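Local atomic coordinates of apical membrane antigen 1-like protein, soluble form (Toxoplasma gondii, PDB entry 3ZLE), a protein that probably takes part in host cell invasion by the parasite, as a surface antigen of the AMA1 family associated with the moving junction. Residues L160-Y172 with Y274-P287. Sequence-based numbering, arbitrary orientation.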
loop_
_atom_site.group_PDB
_atom_site.type_symbol
_atom_site.label_atom_id
_atom_site.label_comp_id
_atom_site.label_asym_id
_atom_site.label_seq_id
_atom_site.Cartn_x
_atom_site.Cartn_y
_atom_site.Cartn_z
ATOM N N LEU A 160 5.320 5.037 14.679
ATOM C CA LEU A 160 5.599 6.413 14.287
ATOM C C LEU A 160 4.700 7.381 15.077
ATOM O O LEU A 160 3.490 7.431 14.854
ATOM C CB LEU A 160 5.308 6.638 12.766
ATOM C CG LEU A 160 5.997 5.694 11.749
ATOM C CD1 LEU A 160 5.639 6.059 10.327
ATOM C CD2 LEU A 160 7.536 5.578 11.945
ATOM N N SER A 161 5.303 8.309 15.783
ATOM C CA SER A 161 4.499 9.370 16.341
ATOM C C SER A 161 4.174 10.482 15.332
ATOM O O SER A 161 3.259 11.269 15.559
ATOM C CB SER A 161 5.120 9.901 17.617
ATOM O OG SER A 161 6.264 10.652 17.313
ATOM N N VAL A 162 4.803 10.443 14.161
ATOM C CA VAL A 162 4.417 11.345 13.085
ATOM C C VAL A 162 3.579 10.615 12.067
ATOM O O VAL A 162 4.037 9.666 11.460
ATOM C CB VAL A 162 5.642 11.995 12.400
ATOM C CG1 VAL A 162 5.220 13.002 11.343
ATOM C CG2 VAL A 162 6.515 12.673 13.440
ATOM N N SER A 163 2.357 11.084 11.855
ATOM C CA SER A 163 1.374 10.355 11.035
ATOM C C SER A 163 1.156 11.039 9.714
ATOM O O SER A 163 0.463 10.494 8.848
ATOM C CB SER A 163 0.047 10.205 11.751
ATOM O OG SER A 163 -0.421 11.445 12.239
ATOM N N ALA A 164 1.621 12.294 9.626
ATOM C CA ALA A 164 1.770 13.018 8.358
ATOM C C ALA A 164 2.562 12.219 7.356
ATOM O O ALA A 164 3.558 11.572 7.697
ATOM C CB ALA A 164 2.454 14.377 8.595
ATOM N N GLN A 165 2.081 12.187 6.127
ATOM C CA GLN A 165 2.758 11.443 5.110
ATOM C C GLN A 165 3.198 12.327 3.961
ATOM O O GLN A 165 4.120 11.979 3.232
ATOM C CB GLN A 165 1.872 10.312 4.596
ATOM C CG GLN A 165 1.653 9.247 5.632
ATOM C CD GLN A 165 0.287 8.646 5.552
ATOM O OE1 GLN A 165 0.007 7.836 4.673
ATOM N NE2 GLN A 165 -0.563 8.992 6.503
ATOM N N LEU A 166 2.486 13.433 3.742
ATOM C CA LEU A 166 2.798 14.280 2.593
ATOM C C LEU A 166 2.841 15.757 2.952
ATOM O O LEU A 166 1.845 16.328 3.397
ATOM C CB LEU A 166 1.869 14.004 1.392
ATOM C CG LEU A 166 1.880 15.044 0.259
ATOM C CD1 LEU A 166 3.201 14.940 -0.492
ATOM C CD2 LEU A 166 0.712 14.839 -0.712
ATOM N N LEU A 167 4.001 16.365 2.747
ATOM C CA LEU A 167 4.179 17.808 2.974
ATOM C C LEU A 167 4.925 18.396 1.784
ATOM O O LEU A 167 6.042 17.950 1.435
ATOM C CB LEU A 167 4.989 18.058 4.291
ATOM C CG LEU A 167 5.310 19.511 4.710
ATOM C CD1 LEU A 167 4.016 20.296 4.932
ATOM C CD2 LEU A 167 6.160 19.554 5.970
ATOM N N LYS A 168 4.374 19.454 1.224
ATOM C CA LYS A 168 4.724 19.890 -0.142
ATOM C C LYS A 168 4.584 21.429 -0.176
ATOM O O LYS A 168 3.794 21.990 0.588
ATOM C CB LYS A 168 3.717 19.237 -1.094
ATOM C CG LYS A 168 4.036 19.268 -2.567
ATOM C CD LYS A 168 2.934 18.546 -3.342
ATOM C CE LYS A 168 1.584 19.263 -3.243
ATOM N NZ LYS A 168 0.478 18.429 -3.795
ATOM N N GLY A 169 5.388 22.113 -0.998
ATOM C CA GLY A 169 5.136 23.541 -1.313
ATOM C C GLY A 169 6.000 24.514 -0.521
ATOM O O GLY A 169 6.117 24.394 0.704
ATOM N N GLU A 170 6.590 25.496 -1.212
ATOM C CA GLU A 170 7.663 26.314 -0.613
ATOM C C GLU A 170 7.141 27.245 0.486
ATOM O O GLU A 170 7.913 27.733 1.320
ATOM C CB GLU A 170 8.413 27.115 -1.686
ATOM C CG GLU A 170 7.498 27.795 -2.692
ATOM C CD GLU A 170 8.256 28.582 -3.761
ATOM O OE1 GLU A 170 9.440 28.282 -4.016
ATOM O OE2 GLU A 170 7.652 29.503 -4.362
ATOM N N LYS A 171 5.821 27.437 0.520
ATOM C CA LYS A 171 5.174 28.129 1.634
ATOM C C LYS A 171 5.359 27.351 2.936
ATOM O O LYS A 171 5.456 27.944 4.007
ATOM C CB LYS A 171 3.677 28.316 1.358
ATOM C CG LYS A 171 3.330 29.565 0.558
ATOM C CD LYS A 171 1.954 30.080 0.949
ATOM C CE LYS A 171 1.655 31.424 0.302
ATOM N NZ LYS A 171 1.486 31.303 -1.175
ATOM N N TYR A 172 5.424 26.020 2.837
ATOM C CA TYR A 172 5.315 25.168 4.022
ATOM C C TYR A 172 6.545 24.332 4.392
ATOM O O TYR A 172 6.575 23.761 5.475
ATOM C CB TYR A 172 4.097 24.261 3.905
ATOM C CG TYR A 172 2.859 24.985 3.471
ATOM C CD1 TYR A 172 2.239 25.908 4.308
ATOM C CD2 TYR A 172 2.359 24.829 2.187
ATOM C CE1 TYR A 172 1.126 26.613 3.888
ATOM C CE2 TYR A 172 1.237 25.519 1.767
ATOM C CZ TYR A 172 0.626 26.409 2.614
ATOM O OH TYR A 172 -0.497 27.100 2.192
ATOM N N TYR A 274 -5.451 23.837 -1.274
ATOM C CA TYR A 274 -4.383 24.399 -0.469
ATOM C C TYR A 274 -4.842 25.629 0.304
ATOM O O TYR A 274 -4.802 26.745 -0.214
ATOM C CB TYR A 274 -3.159 24.688 -1.341
ATOM C CG TYR A 274 -2.757 23.496 -2.184
ATOM C CD1 TYR A 274 -2.391 22.294 -1.584
ATOM C CD2 TYR A 274 -2.842 23.537 -3.574
ATOM C CE1 TYR A 274 -2.075 21.182 -2.340
ATOM C CE2 TYR A 274 -2.514 22.433 -4.342
ATOM C CZ TYR A 274 -2.133 21.256 -3.718
ATOM O OH TYR A 274 -1.806 20.149 -4.469
ATOM N N PRO A 275 -5.312 25.418 1.546
ATOM C CA PRO A 275 -5.783 26.532 2.356
ATOM C C PRO A 275 -4.626 27.437 2.773
ATOM O O PRO A 275 -3.710 26.988 3.466
ATOM C CB PRO A 275 -6.399 25.844 3.592
ATOM C CG PRO A 275 -5.952 24.404 3.551
ATOM C CD PRO A 275 -5.051 24.217 2.362
ATOM N N GLU A 276 -4.639 28.680 2.295
ATOM C CA GLU A 276 -3.726 29.703 2.800
ATOM C C GLU A 276 -3.579 29.539 4.316
ATOM O O GLU A 276 -4.552 29.663 5.064
ATOM C CB GLU A 276 -4.241 31.110 2.458
ATOM C CG GLU A 276 -4.089 31.501 0.991
ATOM C CD GLU A 276 -2.786 32.234 0.710
ATOM O OE1 GLU A 276 -2.620 33.368 1.216
ATOM O OE2 GLU A 276 -1.940 31.690 -0.039
ATOM N N ALA A 277 -2.379 29.174 4.750
ATOM C CA ALA A 277 -2.161 28.756 6.130
ATOM C C ALA A 277 -0.757 29.135 6.585
ATOM O O ALA A 277 0.169 29.214 5.775
ATOM C CB ALA A 277 -2.384 27.248 6.272
ATOM N N ALA A 278 -0.597 29.368 7.883
ATOM C CA ALA A 278 0.726 29.606 8.440
ATOM C C ALA A 278 1.554 28.316 8.437
ATOM O O ALA A 278 1.030 27.216 8.206
ATOM C CB ALA A 278 0.626 30.194 9.848
ATOM N N GLN A 279 2.858 28.471 8.635
ATOM C CA GLN A 279 3.771 27.342 8.739
ATOM C C GLN A 279 3.336 26.377 9.847
ATOM O O GLN A 279 2.921 26.806 10.928
ATOM C CB GLN A 279 5.179 27.859 9.024
ATOM C CG GLN A 279 6.293 26.884 8.681
ATOM C CD GLN A 279 7.588 27.222 9.395
ATOM O OE1 GLN A 279 8.226 26.350 9.977
ATOM N NE2 GLN A 279 7.955 28.506 9.399
ATOM N N LYS A 280 3.439 25.078 9.577
ATOM C CA LYS A 280 3.325 24.074 10.632
ATOM C C LYS A 280 4.317 24.407 11.751
ATOM O O LYS A 280 5.347 25.031 11.512
ATOM C CB LYS A 280 3.601 22.665 10.077
ATOM C CG LYS A 280 2.817 22.302 8.819
ATOM C CD LYS A 280 2.246 20.890 8.904
ATOM C CE LYS A 280 3.341 19.829 8.858
ATOM N NZ LYS A 280 2.814 18.440 9.011
ATOM N N ASN A 281 3.965 24.065 12.984
ATOM C CA ASN A 281 4.900 24.183 14.094
ATOM C C ASN A 281 5.784 22.949 14.170
ATOM O O ASN A 281 5.501 21.931 13.535
ATOM C CB ASN A 281 4.139 24.376 15.409
ATOM C CG ASN A 281 3.405 25.706 15.461
ATOM O OD1 ASN A 281 4.030 26.763 15.538
ATOM N ND2 ASN A 281 2.092 25.664 15.289
ATOM N N TRP A 282 6.850 23.031 14.942
ATOM C CA TRP A 282 7.855 21.970 14.915
ATOM C C TRP A 282 7.246 20.666 15.336
ATOM O O TRP A 282 7.856 19.611 15.184
ATOM C CB TRP A 282 9.019 22.287 15.847
ATOM C CG TRP A 282 8.639 22.280 17.296
ATOM C CD1 TRP A 282 8.085 23.305 17.989
ATOM C CD2 TRP A 282 8.816 21.203 18.239
ATOM N NE1 TRP A 282 7.873 22.937 19.303
ATOM C CE2 TRP A 282 8.335 21.661 19.488
ATOM C CE3 TRP A 282 9.259 19.878 18.131
ATOM C CZ2 TRP A 282 8.359 20.871 20.638
ATOM C CZ3 TRP A 282 9.274 19.084 19.274
ATOM C CH2 TRP A 282 8.821 19.587 20.513
ATOM N N ASN A 283 6.073 20.738 15.948
ATOM C CA ASN A 283 5.541 19.569 16.606
ATOM C C ASN A 283 4.133 19.240 16.196
ATOM O O ASN A 283 3.438 18.527 16.891
ATOM C CB ASN A 283 5.671 19.677 18.118
ATOM C CG ASN A 283 4.891 20.855 18.698
ATOM O OD1 ASN A 283 4.337 21.676 17.971
ATOM N ND2 ASN A 283 4.864 20.941 20.015
ATOM N N ASP A 284 3.761 19.677 15.007
ATOM C CA ASP A 284 2.519 19.273 14.400
ATOM C C ASP A 284 2.644 17.888 13.751
ATOM O O ASP A 284 2.626 17.755 12.537
ATOM C CB ASP A 284 2.083 20.332 13.376
ATOM C CG ASP A 284 1.638 21.635 14.041
ATOM O OD1 ASP A 284 1.362 21.619 15.264
ATOM O OD2 ASP A 284 1.505 22.653 13.332
ATOM N N PHE A 285 2.716 16.860 14.594
ATOM C CA PHE A 285 2.941 15.506 14.146
ATOM C C PHE A 285 1.734 14.906 13.457
ATOM O O PHE A 285 1.862 13.918 12.779
ATOM C CB PHE A 285 3.391 14.617 15.309
ATOM C CG PHE A 285 4.751 14.973 15.868
ATOM C CD1 PHE A 285 5.527 15.972 15.281
ATOM C CD2 PHE A 285 5.219 14.362 17.017
ATOM C CE1 PHE A 285 6.736 16.345 15.835
ATOM C CE2 PHE A 285 6.459 14.692 17.542
ATOM C CZ PHE A 285 7.221 15.690 16.951
ATOM N N TRP A 286 0.535 15.427 13.748
ATOM C CA TRP A 286 -0.691 14.844 13.200
ATOM C C TRP A 286 -1.479 15.885 12.402
ATOM O O TRP A 286 -1.714 16.978 12.880
ATOM C CB TRP A 286 -1.584 14.228 14.316
ATOM C CG TRP A 286 -0.866 13.391 15.424
ATOM C CD1 TRP A 286 0.327 12.755 15.328
ATOM C CD2 TRP A 286 -1.385 13.069 16.738
ATOM N NE1 TRP A 286 0.631 12.099 16.517
ATOM C CE2 TRP A 286 -0.375 12.336 17.417
ATOM C CE3 TRP A 286 -2.524 13.466 17.453
ATOM C CZ2 TRP A 286 -0.506 11.926 18.741
ATOM C CZ3 TRP A 286 -2.672 13.036 18.781
ATOM C CH2 TRP A 286 -1.664 12.257 19.407
ATOM N N PRO A 287 -1.960 15.510 11.206
ATOM C CA PRO A 287 -2.716 16.421 10.365
ATOM C C PRO A 287 -4.037 16.776 11.017
ATOM O O PRO A 287 -4.774 15.880 11.437
ATOM C CB PRO A 287 -2.959 15.595 9.091
ATOM C CG PRO A 287 -1.813 14.638 9.057
ATOM C CD PRO A 287 -1.574 14.283 10.486
HETATM O O HOH W 1 8.023 24.166 7.593
#
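S161 meets W286 through its carbonyl and F285 through both its carbonyl and its hydroxyl. The indole NE1 of W286 donates to S161 O at 2.9 Å. That oxygen lies in the indole plane, but the N-H...O angle is only 132°, so the bond is bent. S161 OG, near the F285 ring, is buried without a polar partner. V162 crosses F285 at about a right angle. With CG1 anti to the backbone N (chi1 -176°), its other methyl, CG2, sits over one face of the phenyl ring, 4.0 Å from the centroid, a CH-pi contact suited to a compact branched residue. A single backbone bond follows: S163 N donates to F285 O at 3.0 Å and a nearly straight 167°. S163 is short enough for OG to sit beside W286 CD1 and P287 CD, yet carries a hydroxyl for Y144, whose ring stacks on W286. A164 sets its methyl near P287 CG. Here two irregular loops of the AMA1 ectodomain, of the PAN clan, pack together without forming a sheet; one follows strand 156-159 of the five-stranded antiparallel sheet, the other precedes strand 303-308 of the four-stranded one. Further along, both methyls of L167 touch the aliphatic part of K280, each 4.0 Å from CE; the lysine thus offers carbon to the leucine while its charge makes a cation-pi contact with W184. From here the contact becomes more exposed. K168 NZ donates to Y274 OH at 2.9 Å, and K171 NZ makes a long salt bridge of 3.6 Å to E276 OE2; because 274-277 are poorly ordered, these links are less certain than the buried ones. Y172 lays its ring edge against A277 O, 3.4 Å from CE1, and a water links Y172 O to Q279 OE1, which also bonds T183.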